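Local structure of diaminobutyrate-pyruvate transaminase and L-2,4-diaminobutyrate decarboxylase (Vibrio parahaemolyticus, 2QMA) at residues 35-40 and 79-84; 156-161 and 338-343; 201-206 and 256-261; 302-307 and 395-400. The protein probably uses pyridoxal 5'-phosphate to decarboxylate L-2,4-diaminobutyrate in this C-terminal, glutamate-decarboxylase-like domain of a protein that also carries an aminotransferase part. All blocks are in the same frame, centred on the assembly; numbering follows the deposited sequence.

Interaction 1: residues 35-40 and 79-84; sequences ASVMSH and PLKSVI
The imidazole ring of His40 lies against Lys81 and Ile84. Over one face sits the CG methylene of Lys81, 3.8 Å from the centroid of the His40 ring and only 16° off the ring normal. This is a CH-pi contact, displaced toward the rim of the ring on the CG and ND1 side. At the edge, near the ring plane, Ile84 CG2 approaches His40 CD2 to 3.7 Å. The ring reaches across because its CG is anti to the backbone N of His40 (chi1 -168°). Its NE2 is hydrogen-bonded to the carboxylate of Asp85, which fixes the rotation of the ring.

Beyond the ring the lysine chain runs on extended. Its ammonium ends at the hydroxyl of Ser36, where Lys81 NZ donates to Ser36 OG. The modelled 2.5 Å from Lys81 NZ to Ser36 OG is unusually short, and the exact length is doubtful. The lysine side chain is thus apolar in the middle and polar at the end.

Next to this edge the contact becomes apolar. Val37 uses a single methyl, CG1, against two partners. It lies 3.7 Å from Leu80 CD2 and 3.7 Å from Ile84 CD1. Val37 and Leu80 cross at about a right angle. Met113 and Met382 of the second subunit pack on Leu80 and Ile84.

The two helical segments run nearly parallel, with axes 10.2 Å apart and 16° between their directions. Pro79 takes the N-cap position of helix 80-92. This is side-by-side helix packing in the N-terminal part of the chain, at the contact with the second subunit.

Interaction 2: residues 156-161 and 338-343; sequences SEKADG and VNDKSN
Asn339 and Ser156 meet through the asparagine amide. Asn339 OD1 accepts from Ser156 N at 2.9 Å, nearly along the C=O axis. A weak bond from Ser156 OG reaches the same oxygen. Ser156 OG also lies 2.8 Å from Asn339 O. The other end of the amide, ND2, donates to the carbonyls of Ala316 and Glu314, so both ends are used.

Asp160 and Val338 form an antiparallel hydrogen-bonded pair, with Val338 N donating to Asp160 O at 2.8 Å and Asp160 N to Val338 O at 3.0 Å. Past the strand end, Lys341 N donates to Lys158 O at 2.8 Å. The aliphatic part of Lys341 lies over that same carbonyl. The chi1 of Lys341, 69°, sets CG between the backbone N and the carbonyl carbon, with Lys341 CG 3.3 Å from Lys158 O.

Two waters serve the lysine ends. One accepts from Lys341 NZ and donates to the carbonyls of Glu157 and Ala159. The other accepts from Lys158 NZ and donates to Asp340 OD2, bridging charges that stand 4.4 Å apart from NZ to OD2. Asp340 OD1 takes Ser342 N in an Asx turn.

A type I turn from Ser156 to Ala159 leads into strand 160-164, an outermost strand of the mixed sheet within this chain, beside strand 334-338. Helix 136-152 packs on Ala159 and Asp160, and its Gln143 binds Asp160 OD1. Helix 167-187 touches Val338 and Asn343.

Interaction 3: residues 201-206 and 256-261; sequences DKLRIV and GLIPFA
Phe260 stands across Leu203 and beside Ile205. Its side chain crosses Leu203 at about a right angle, with Phe260 CE2 3.7 Å from Leu203 CB. It runs alongside Ile205 in the same direction, and Phe260 CZ comes within 3.7 Å of Ile205 CG1. A chi1 of 74° puts the ring between the backbone N and the carbonyl carbon of Phe260 and turns it back over the neighbouring strand.

Leu203 meets Ile258 obliquely, methyl to methyl, with Leu203 CD2 3.7 Å from Ile258 CG2. Helix 167-187 packs on Leu203, Ile258 and Phe260. Pro259 faces the other way, toward Val206 and helix 245-254.

Arg204 bends at chi2 and brings its guanidinium beside Leu257. Leu257 CD2 lies over one face, offset toward the rim and 3.6 Å from Arg204 NH2. Arg204 NH1 donates to the carbonyls of Asp201 and Leu203, both close to the guanidinium plane. These two bonds hold the group flat against the leucine.

The strands pair in parallel through four backbone bonds, though the short segments diverge by 52°. Arg204 pairs regularly with Pro259: Phe260 N donates to Arg204 O at 3.0 Å, and Pro259 CA faces the same oxygen. Pro259 has no N-H to give, and this pairing asks for none from it. Beyond it comes a beta bulge. The extra residue, Phe260, shifts the register so that Val206 N meets Ala261 O. In the mixed seven-stranded sheet, 203-208 lies between 258-265 and 229-232. Backbone bonds therefore join the strands, mainly apolar side chains lie on the faces, and one arginine is tied to main-chain oxygens.

Interaction 4: residues 302-307 and 395-400; sequences ILSSHK and MYDHLL
His306 lays its ring against the end of Leu400. The methyl CD2 of Leu400 sits over the centre of the ring, 3.6 Å from the centroid of His306 and 10° off the ring normal, a CH-pi contact. The two side chains come from opposite directions. At the edge of the same ring, near its plane, Asp397 OD1 lies 3.3 Å from His306 CD2. The ring and carboxylate planes are 74° apart. A water joins His306 NE2 to the backbone oxygen of Asp397, one turn before Leu400.

Asp397 grips Ser305 with both oxygens. Asp397 OD1 accepts from Ser305 N at 2.9 Å through its syn lone pair. Ser305 OG donates to Asp397 OD2 at 2.8 Å, from above the carboxylate plane. The hydroxyl stands beside its own backbone N (chi1 -71°), so the two donors of one residue can face the two oxygens of the other. The bonds fix the rotation of the carboxylate.

Next to it, Ser304 CB packs 3.9 Å from Tyr396 CB. Leu303 CB comes near the edge of the tyrosine ring. Tyr396 OH is hydrogen-bonded to Leu326 O. The side chain of Tyr396 is about 9 Å from that of Lys325, the predicted attachment point of the cofactor, which is not attached here.

Within the loop, Ser304 OG accepts from His306 N at 2.9 Å, an ST turn, at the start of a type I beta turn from Ser304 to Lys307. The contact is a turn docked on helix 389-411 by an aspartate, in the pyridoxal-dependent decarboxylase domain.

Interactions 2 and 3 belong to the same mixed sheet. Interaction 2 is a surface contact at an outermost strand, marked by a side-chain amide and bridging waters. Interaction 3 is partly buried, with none of its touching residues exposed, and joins two parallel strands by four backbone bonds and apolar packing. Helix 167-187 packs against both. Interactions 1 and 4 involve helices and are partly buried, and both touch the second subunit. Interaction 1 pairs two helices through apolar side chains with a lysine along the edge. Interaction 4 fixes a loop to a helix through a carboxylate. Each has a histidine ring with an aliphatic group over one face. Interactions 1 and 3 lie on opposite sides of the chain's centre.

Interaction 1: residues 35-40 and 79-84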
loop_
_atom_site.group_PDB
_atom_site.type_symbol
_atom_site.label_atom_id
_atom_site.label_comp_id
_atom_site.label_asym_id
_atom_site.label_seq_id
_atom_site.Cartn_x
_atom_site.Cartn_y
_atom_site.Cartn_z
ATOM N N ALA A 35 3.599 -21.775 -14.344
ATOM C CA ALA A 35 4.027 -21.312 -15.667
ATOM C C ALA A 35 2.864 -21.311 -16.665
ATOM O O ALA A 35 2.665 -20.339 -17.402
ATOM C CB ALA A 35 5.171 -22.184 -16.166
ATOM N N SER A 36 2.081 -22.392 -16.654
ATOM C CA SER A 36 0.954 -22.551 -17.557
ATOM C C SER A 36 -0.124 -21.484 -17.335
ATOM O O SER A 36 -0.689 -20.950 -18.304
ATOM C CB SER A 36 0.365 -23.956 -17.401
ATOM O OG SER A 36 -0.716 -24.150 -18.286
ATOM N N VAL A 37 -0.405 -21.169 -16.062
ATOM C CA VAL A 37 -1.414 -20.159 -15.711
ATOM C C VAL A 37 -0.989 -18.717 -16.102
ATOM O O VAL A 37 -1.752 -17.958 -16.706
ATOM C CB VAL A 37 -1.800 -20.252 -14.188
ATOM C CG1 VAL A 37 -2.612 -19.034 -13.718
ATOM C CG2 VAL A 37 -2.536 -21.577 -13.889
HETATM N N MSE A 38 0.248 -18.389 -15.771
HETATM C CA MSE A 38 0.849 -17.106 -16.075
HETATM C C MSE A 38 0.967 -16.918 -17.577
HETATM O O MSE A 38 0.655 -15.850 -18.067
HETATM C CB MSE A 38 2.214 -17.012 -15.404
HETATM C CG MSE A 38 2.156 -17.008 -13.876
HETATM SE SE MSE A 38 0.693 -16.003 -13.052
HETATM C CE MSE A 38 0.161 -17.343 -11.706
ATOM N N SER A 39 1.419 -17.946 -18.306
ATOM C CA SER A 39 1.448 -17.871 -19.762
ATOM C C SER A 39 0.031 -17.630 -20.343
ATOM O O SER A 39 -0.132 -16.819 -21.250
ATOM C CB SER A 39 2.124 -19.113 -20.369
ATOM O OG SER A 39 3.543 -19.030 -20.220
ATOM N N HIS A 40 -0.977 -18.337 -19.810
ATOM C CA HIS A 40 -2.394 -18.092 -20.135
ATOM C C HIS A 40 -2.773 -16.619 -19.921
ATOM O O HIS A 40 -3.387 -15.988 -20.781
ATOM C CB HIS A 40 -3.333 -18.983 -19.302
ATOM C CG HIS A 40 -4.749 -18.975 -19.791
ATOM N ND1 HIS A 40 -5.203 -19.836 -20.769
ATOM C CD2 HIS A 40 -5.801 -18.182 -19.477
ATOM C CE1 HIS A 40 -6.475 -19.580 -21.024
ATOM N NE2 HIS A 40 -6.862 -18.578 -20.253
ATOM N N PRO A 79 -12.436 -23.472 -13.041
ATOM C CA PRO A 79 -10.996 -23.595 -13.250
ATOM C C PRO A 79 -10.378 -22.226 -13.480
ATOM O O PRO A 79 -11.015 -21.329 -14.065
ATOM C CB PRO A 79 -10.866 -24.455 -14.518
ATOM C CG PRO A 79 -12.241 -24.546 -15.113
ATOM C CD PRO A 79 -13.232 -24.194 -14.060
ATOM N N LEU A 80 -9.141 -22.079 -13.021
ATOM C CA LEU A 80 -8.506 -20.746 -12.934
ATOM C C LEU A 80 -8.409 -20.104 -14.320
ATOM O O LEU A 80 -8.677 -18.918 -14.480
ATOM C CB LEU A 80 -7.129 -20.827 -12.264
ATOM C CG LEU A 80 -6.325 -19.517 -12.122
ATOM C CD1 LEU A 80 -7.222 -18.371 -11.677
ATOM C CD2 LEU A 80 -5.204 -19.715 -11.124
ATOM N N LYS A 81 -8.031 -20.882 -15.322
ATOM C CA LYS A 81 -7.905 -20.321 -16.658
ATOM C C LYS A 81 -9.224 -19.730 -17.180
ATOM O O LYS A 81 -9.204 -18.702 -17.855
ATOM C CB LYS A 81 -7.307 -21.346 -17.636
ATOM C CG LYS A 81 -5.804 -21.562 -17.469
ATOM C CD LYS A 81 -5.283 -22.774 -18.254
ATOM C CE LYS A 81 -3.834 -23.056 -17.851
ATOM N NZ LYS A 81 -3.138 -23.873 -18.890
ATOM N N SER A 82 -10.367 -20.353 -16.866
ATOM C CA SER A 82 -11.658 -19.787 -17.314
ATOM C C SER A 82 -11.991 -18.481 -16.563
ATOM O O SER A 82 -12.541 -17.549 -17.150
ATOM C CB SER A 82 -12.815 -20.808 -17.326
ATOM O OG SER A 82 -13.261 -21.180 -16.033
ATOM N N VAL A 83 -11.635 -18.425 -15.281
ATOM C CA VAL A 83 -11.838 -17.227 -14.473
ATOM C C VAL A 83 -10.990 -16.081 -15.036
ATOM O O VAL A 83 -11.456 -14.928 -15.110
ATOM C CB VAL A 83 -11.476 -17.466 -13.000
ATOM C CG1 VAL A 83 -11.607 -16.149 -12.211
ATOM C CG2 VAL A 83 -12.375 -18.589 -12.362
ATOM N N ILE A 84 -9.754 -16.412 -15.422
ATOM C CA ILE A 84 -8.867 -15.473 -16.097
ATOM C C ILE A 84 -9.526 -14.973 -17.388
ATOM O O ILE A 84 -9.462 -13.794 -17.689
ATOM C CB ILE A 84 -7.480 -16.099 -16.410
ATOM C CG1 ILE A 84 -6.650 -16.210 -15.118
ATOM C CG2 ILE A 84 -6.713 -15.266 -17.420
ATOM C CD1 ILE A 84 -5.510 -17.228 -15.218
#

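Interaction 2: residues 156-161 and 338-343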
loop_
_atom_site.group_PDB
_atom_site.type_symbol
_atom_site.label_atom_id
_atom_site.label_comp_id
_atom_site.label_asym_id
_atom_site.label_seq_id
_atom_site.Cartn_x
_atom_site.Cartn_y
_atom_site.Cartn_z
ATOM N N SER A 156 22.414 14.891 2.623
ATOM C CA SER A 156 23.584 14.766 3.540
ATOM C C SER A 156 24.021 13.336 3.837
ATOM O O SER A 156 23.321 12.353 3.499
ATOM C CB SER A 156 23.342 15.497 4.904
ATOM O OG SER A 156 22.441 14.817 5.828
ATOM N N GLU A 157 25.170 13.226 4.513
ATOM C CA GLU A 157 25.699 11.927 4.925
ATOM C C GLU A 157 24.712 11.166 5.821
ATOM O O GLU A 157 24.685 9.944 5.824
ATOM C CB GLU A 157 27.049 12.087 5.618
ATOM C CG GLU A 157 28.143 12.524 4.638
ATOM C CD GLU A 157 29.546 12.272 5.153
ATOM O OE1 GLU A 157 29.688 11.827 6.321
ATOM O OE2 GLU A 157 30.501 12.501 4.382
ATOM N N LYS A 158 23.862 11.903 6.525
ATOM C CA LYS A 158 22.914 11.288 7.462
ATOM C C LYS A 158 21.571 10.853 6.873
ATOM O O LYS A 158 20.691 10.378 7.620
ATOM C CB LYS A 158 22.701 12.233 8.645
ATOM C CG LYS A 158 24.012 12.673 9.248
ATOM C CD LYS A 158 23.835 12.978 10.710
ATOM C CE LYS A 158 24.109 14.450 11.006
ATOM N NZ LYS A 158 24.281 14.622 12.475
ATOM N N ALA A 159 21.411 10.982 5.555
ATOM C CA ALA A 159 20.094 10.816 4.959
ATOM C C ALA A 159 19.683 9.335 4.922
ATOM O O ALA A 159 20.547 8.435 4.995
ATOM C CB ALA A 159 20.063 11.424 3.615
ATOM N N ASP A 160 18.379 9.094 4.844
ATOM C CA ASP A 160 17.842 7.734 4.680
ATOM C C ASP A 160 16.423 7.876 4.149
ATOM O O ASP A 160 15.965 8.995 3.907
ATOM C CB ASP A 160 17.907 6.950 6.010
ATOM C CG ASP A 160 17.809 5.432 5.832
ATOM O OD1 ASP A 160 17.748 4.923 4.669
ATOM O OD2 ASP A 160 17.823 4.757 6.904
ATOM N N GLY A 161 15.726 6.754 3.942
ATOM C CA GLY A 161 14.393 6.799 3.412
ATOM C C GLY A 161 13.729 5.457 3.625
ATOM O O GLY A 161 14.363 4.511 4.120
ATOM N N VAL A 338 14.518 11.376 4.064
ATOM C CA VAL A 338 14.833 12.355 5.083
ATOM C C VAL A 338 16.325 12.702 5.078
ATOM O O VAL A 338 17.179 11.840 4.807
ATOM C CB VAL A 338 14.372 11.939 6.566
ATOM C CG1 VAL A 338 12.802 11.735 6.638
ATOM C CG2 VAL A 338 15.180 10.765 7.116
ATOM N N ASN A 339 16.622 13.966 5.343
ATOM C CA ASN A 339 17.992 14.409 5.371
ATOM C C ASN A 339 18.746 13.917 6.602
ATOM O O ASN A 339 19.972 13.738 6.560
ATOM C CB ASN A 339 18.091 15.948 5.248
ATOM C CG ASN A 339 18.866 16.382 4.000
ATOM O OD1 ASN A 339 19.905 15.781 3.657
ATOM N ND2 ASN A 339 18.382 17.445 3.320
ATOM N N ASP A 340 18.014 13.647 7.679
ATOM C CA ASP A 340 18.695 13.168 8.932
ATOM C C ASP A 340 17.920 11.977 9.472
ATOM O O ASP A 340 16.843 12.136 10.045
ATOM C CB ASP A 340 18.721 14.303 9.965
ATOM C CG ASP A 340 19.536 13.962 11.190
ATOM O OD1 ASP A 340 19.757 12.751 11.460
ATOM O OD2 ASP A 340 19.951 14.904 11.895
ATOM N N LYS A 341 18.432 10.789 9.234
ATOM C CA LYS A 341 17.758 9.559 9.677
ATOM C C LYS A 341 17.450 9.490 11.185
ATOM O O LYS A 341 16.579 8.697 11.608
ATOM C CB LYS A 341 18.552 8.329 9.235
ATOM C CG LYS A 341 19.873 8.169 9.967
ATOM C CD LYS A 341 20.595 7.054 9.270
ATOM C CE LYS A 341 22.056 7.064 9.591
ATOM N NZ LYS A 341 22.730 6.069 8.688
ATOM N N SER A 342 18.107 10.336 11.984
ATOM C CA SER A 342 17.794 10.382 13.409
ATOM C C SER A 342 16.316 10.782 13.625
ATOM O O SER A 342 15.705 10.403 14.636
ATOM C CB SER A 342 18.784 11.262 14.190
ATOM O OG SER A 342 18.371 12.598 14.122
ATOM N N ASN A 343 15.740 11.507 12.661
ATOM C CA ASN A 343 14.354 11.867 12.730
ATOM C C ASN A 343 13.370 10.671 12.663
ATOM O O ASN A 343 12.237 10.786 13.121
ATOM C CB ASN A 343 13.996 12.957 11.686
ATOM C CG ASN A 343 14.599 14.333 12.012
ATOM O OD1 ASN A 343 15.051 15.075 11.115
ATOM N ND2 ASN A 343 14.583 14.681 13.263
HETATM O O HOH W 1 23.009 7.984 6.119
HETATM O O HOH W 2 21.673 14.417 13.671
#

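Interaction 3: residues 201-206 and 256-261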
loop_
_atom_site.group_PDB
_atom_site.type_symbol
_atom_site.label_atom_id
_atom_site.label_comp_id
_atom_site.label_asym_id
_atom_site.label_seq_id
_atom_site.Cartn_x
_atom_site.Cartn_y
_atom_site.Cartn_z
ATOM N N ASP A 201 -2.679 23.299 19.708
ATOM C CA ASP A 201 -3.718 24.110 19.048
ATOM C C ASP A 201 -3.099 25.312 18.314
ATOM O O ASP A 201 -3.723 25.936 17.460
ATOM C CB ASP A 201 -4.737 24.579 20.073
ATOM C CG ASP A 201 -4.194 25.700 20.999
ATOM O OD1 ASP A 201 -3.231 25.492 21.793
ATOM O OD2 ASP A 201 -4.759 26.814 20.938
ATOM N N LYS A 202 -1.869 25.631 18.689
ATOM C CA LYS A 202 -1.147 26.732 18.080
ATOM C C LYS A 202 -0.338 26.321 16.857
ATOM O O LYS A 202 0.091 27.187 16.110
ATOM C CB LYS A 202 -0.226 27.402 19.108
ATOM C CG LYS A 202 -0.965 28.240 20.122
ATOM C CD LYS A 202 -0.131 28.297 21.400
ATOM C CE LYS A 202 -0.365 29.574 22.157
ATOM N NZ LYS A 202 -1.419 29.353 23.155
ATOM N N LEU A 203 -0.056 25.027 16.722
ATOM C CA LEU A 203 0.836 24.566 15.664
ATOM C C LEU A 203 0.228 24.829 14.291
ATOM O O LEU A 203 -1.003 24.675 14.085
ATOM C CB LEU A 203 1.146 23.065 15.828
ATOM C CG LEU A 203 1.919 22.711 17.126
ATOM C CD1 LEU A 203 2.002 21.174 17.305
ATOM C CD2 LEU A 203 3.323 23.278 17.125
ATOM N N ARG A 204 1.074 25.246 13.358
ATOM C CA ARG A 204 0.595 25.581 12.016
ATOM C C ARG A 204 1.540 25.030 10.950
ATOM O O ARG A 204 2.767 25.125 11.085
ATOM C CB ARG A 204 0.454 27.101 11.808
ATOM C CG ARG A 204 -0.685 27.774 12.605
ATOM C CD ARG A 204 -2.069 27.265 12.189
ATOM N NE ARG A 204 -3.144 27.996 12.894
ATOM C CZ ARG A 204 -3.597 27.651 14.089
ATOM N NH1 ARG A 204 -3.042 26.611 14.704
ATOM N NH2 ARG A 204 -4.597 28.343 14.682
ATOM N N ILE A 205 0.936 24.487 9.892
ATOM C CA ILE A 205 1.660 24.042 8.717
ATOM C C ILE A 205 1.366 25.069 7.605
ATOM O O ILE A 205 0.201 25.389 7.290
ATOM C CB ILE A 205 1.156 22.688 8.244
ATOM C CG1 ILE A 205 1.278 21.624 9.350
ATOM C CG2 ILE A 205 1.807 22.301 6.871
ATOM C CD1 ILE A 205 0.331 20.391 9.133
ATOM N N VAL A 206 2.431 25.603 7.036
ATOM C CA VAL A 206 2.317 26.611 6.005
ATOM C C VAL A 206 2.393 25.921 4.627
ATOM O O VAL A 206 3.277 25.077 4.382
ATOM C CB VAL A 206 3.481 27.680 6.145
ATOM C CG1 VAL A 206 3.348 28.726 5.029
ATOM C CG2 VAL A 206 3.529 28.298 7.531
ATOM N N GLY A 256 0.947 34.483 18.702
ATOM C CA GLY A 256 1.071 33.317 19.580
ATOM C C GLY A 256 0.999 31.960 18.855
ATOM O O GLY A 256 1.112 30.905 19.497
ATOM N N LEU A 257 0.828 31.977 17.524
ATOM C CA LEU A 257 0.899 30.731 16.725
ATOM C C LEU A 257 2.349 30.227 16.542
ATOM O O LEU A 257 3.329 30.990 16.693
ATOM C CB LEU A 257 0.149 30.882 15.379
ATOM C CG LEU A 257 -1.300 31.418 15.505
ATOM C CD1 LEU A 257 -1.889 31.660 14.115
ATOM C CD2 LEU A 257 -2.165 30.436 16.293
ATOM N N ILE A 258 2.465 28.934 16.222
ATOM C CA ILE A 258 3.754 28.240 16.142
ATOM C C ILE A 258 3.839 27.573 14.727
ATOM O O ILE A 258 3.507 26.422 14.560
ATOM C CB ILE A 258 3.926 27.228 17.316
ATOM C CG1 ILE A 258 3.762 27.920 18.699
ATOM C CG2 ILE A 258 5.253 26.440 17.195
ATOM C CD1 ILE A 258 3.773 26.943 19.891
ATOM N N PRO A 259 4.235 28.349 13.699
ATOM C CA PRO A 259 4.460 27.730 12.378
ATOM C C PRO A 259 5.655 26.765 12.543
ATOM O O PRO A 259 6.732 27.201 12.924
ATOM C CB PRO A 259 4.818 28.931 11.471
ATOM C CG PRO A 259 4.343 30.156 12.242
ATOM C CD PRO A 259 4.555 29.789 13.691
ATOM N N PHE A 260 5.452 25.470 12.323
ATOM C CA PHE A 260 6.518 24.488 12.571
ATOM C C PHE A 260 6.924 23.718 11.327
ATOM O O PHE A 260 7.950 23.025 11.316
ATOM C CB PHE A 260 6.066 23.477 13.653
ATOM C CG PHE A 260 5.039 22.463 13.182
ATOM C CD1 PHE A 260 5.437 21.199 12.737
ATOM C CD2 PHE A 260 3.690 22.776 13.176
ATOM C CE1 PHE A 260 4.475 20.234 12.310
ATOM C CE2 PHE A 260 2.738 21.865 12.744
ATOM C CZ PHE A 260 3.127 20.570 12.316
ATOM N N ALA A 261 6.084 23.783 10.287
ATOM C CA ALA A 261 6.414 23.087 9.061
ATOM C C ALA A 261 5.929 23.859 7.853
ATOM O O ALA A 261 4.890 24.532 7.909
ATOM C CB ALA A 261 5.755 21.671 9.014
#

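Interaction 4: residues 302-307 and 395-400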
loop_
_atom_site.group_PDB
_atom_site.type_symbol
_atom_site.label_atom_id
_atom_site.label_comp_id
_atom_site.label_asym_id
_atom_site.label_seq_id
_atom_site.Cartn_x
_atom_site.Cartn_y
_atom_site.Cartn_z
ATOM N N ILE A 302 14.634 15.605 -11.151
ATOM C CA ILE A 302 15.981 15.407 -10.618
ATOM C C ILE A 302 16.898 14.674 -11.628
ATOM O O ILE A 302 18.124 14.894 -11.631
ATOM C CB ILE A 302 15.956 14.665 -9.250
ATOM C CG1 ILE A 302 17.183 15.046 -8.412
ATOM C CG2 ILE A 302 15.743 13.133 -9.445
ATOM C CD1 ILE A 302 17.090 16.440 -7.814
ATOM N N LEU A 303 16.295 13.860 -12.500
ATOM C CA LEU A 303 17.065 13.068 -13.480
ATOM C C LEU A 303 17.234 13.743 -14.842
ATOM O O LEU A 303 17.982 13.223 -15.715
ATOM C CB LEU A 303 16.422 11.697 -13.729
ATOM C CG LEU A 303 16.263 10.755 -12.541
ATOM C CD1 LEU A 303 15.571 9.427 -12.978
ATOM C CD2 LEU A 303 17.600 10.534 -11.805
ATOM N N SER A 304 16.581 14.889 -15.008
ATOM C CA SER A 304 16.517 15.573 -16.290
ATOM C C SER A 304 17.459 16.777 -16.376
ATOM O O SER A 304 18.164 17.131 -15.402
ATOM C CB SER A 304 15.101 16.107 -16.515
ATOM O OG SER A 304 14.940 17.328 -15.762
ATOM N N SER A 305 17.410 17.435 -17.529
ATOM C CA SER A 305 18.179 18.674 -17.791
ATOM C C SER A 305 17.642 19.855 -17.003
ATOM O O SER A 305 18.226 20.949 -17.041
ATOM C CB SER A 305 18.118 19.045 -19.286
ATOM O OG SER A 305 18.901 18.108 -19.991
ATOM N N HIS A 306 16.532 19.631 -16.306
ATOM C CA HIS A 306 15.815 20.704 -15.602
ATOM C C HIS A 306 15.909 20.535 -14.088
ATOM O O HIS A 306 15.149 21.160 -13.329
ATOM C CB HIS A 306 14.360 20.724 -16.043
ATOM C CG HIS A 306 14.197 20.928 -17.510
ATOM N ND1 HIS A 306 14.082 22.181 -18.078
ATOM C CD2 HIS A 306 14.166 20.043 -18.533
ATOM C CE1 HIS A 306 13.958 22.054 -19.390
ATOM N NE2 HIS A 306 14.017 20.767 -19.694
ATOM N N LYS A 307 16.850 19.685 -13.671
ATOM C CA LYS A 307 17.176 19.487 -12.257
ATOM C C LYS A 307 17.279 20.812 -11.479
ATOM O O LYS A 307 16.816 20.908 -10.324
ATOM C CB LYS A 307 18.469 18.679 -12.134
ATOM C CG LYS A 307 18.825 18.233 -10.707
ATOM C CD LYS A 307 20.272 17.728 -10.583
ATOM C CE LYS A 307 20.624 17.587 -9.098
ATOM N NZ LYS A 307 21.895 16.834 -8.908
HETATM N N MSE A 395 13.486 11.464 -21.470
HETATM C CA MSE A 395 12.030 11.462 -21.628
HETATM C C MSE A 395 11.416 12.734 -21.059
HETATM O O MSE A 395 10.494 13.315 -21.641
HETATM C CB MSE A 395 11.403 10.215 -20.979
HETATM C CG MSE A 395 11.852 8.889 -21.620
HETATM SE SE MSE A 395 11.136 7.351 -20.770
HETATM C CE MSE A 395 12.283 5.986 -21.479
ATOM N N TYR A 396 11.930 13.175 -19.911
ATOM C CA TYR A 396 11.340 14.332 -19.219
ATOM C C TYR A 396 11.665 15.612 -19.967
ATOM O O TYR A 396 10.791 16.466 -20.088
ATOM C CB TYR A 396 11.786 14.425 -17.745
ATOM C CG TYR A 396 11.549 13.156 -16.968
ATOM C CD1 TYR A 396 10.448 12.354 -17.240
ATOM C CD2 TYR A 396 12.443 12.742 -15.970
ATOM C CE1 TYR A 396 10.241 11.139 -16.560
ATOM C CE2 TYR A 396 12.228 11.543 -15.248
ATOM C CZ TYR A 396 11.130 10.747 -15.550
ATOM O OH TYR A 396 10.921 9.569 -14.842
ATOM N N ASP A 397 12.899 15.733 -20.461
ATOM C CA ASP A 397 13.301 16.861 -21.351
ATOM C C ASP A 397 12.303 16.959 -22.520
ATOM O O ASP A 397 11.784 18.024 -22.839
ATOM C CB ASP A 397 14.724 16.661 -21.877
ATOM C CG ASP A 397 15.787 16.765 -20.768
ATOM O OD1 ASP A 397 15.440 17.196 -19.625
ATOM O OD2 ASP A 397 16.964 16.438 -21.028
ATOM N N HIS A 398 12.046 15.816 -23.140
ATOM C CA HIS A 398 11.051 15.695 -24.220
ATOM C C HIS A 398 9.642 16.178 -23.844
ATOM O O HIS A 398 8.983 16.932 -24.595
ATOM C CB HIS A 398 10.978 14.251 -24.693
ATOM C CG HIS A 398 9.837 14.008 -25.622
ATOM N ND1 HIS A 398 8.671 13.384 -25.227
ATOM C CD2 HIS A 398 9.646 14.403 -26.901
ATOM C CE1 HIS A 398 7.834 13.346 -26.248
ATOM N NE2 HIS A 398 8.404 13.957 -27.278
ATOM N N LEU A 399 9.178 15.715 -22.685
ATOM C CA LEU A 399 7.848 15.996 -22.236
ATOM C C LEU A 399 7.706 17.488 -22.024
ATOM O O LEU A 399 6.695 18.040 -22.400
ATOM C CB LEU A 399 7.532 15.233 -20.948
ATOM C CG LEU A 399 7.262 13.724 -21.028
ATOM C CD1 LEU A 399 7.044 13.135 -19.634
ATOM C CD2 LEU A 399 6.056 13.445 -21.929
ATOM N N LEU A 400 8.721 18.138 -21.434
ATOM C CA LEU A 400 8.649 19.578 -21.176
ATOM C C LEU A 400 8.633 20.345 -22.485
ATOM O O LEU A 400 7.846 21.304 -22.665
ATOM C CB LEU A 400 9.824 20.052 -20.295
ATOM C CG LEU A 400 9.502 19.993 -18.776
ATOM C CD1 LEU A 400 9.115 18.600 -18.336
ATOM C CD2 LEU A 400 10.665 20.541 -17.881
HETATM O O HOH W 3 13.160 20.320 -22.363
#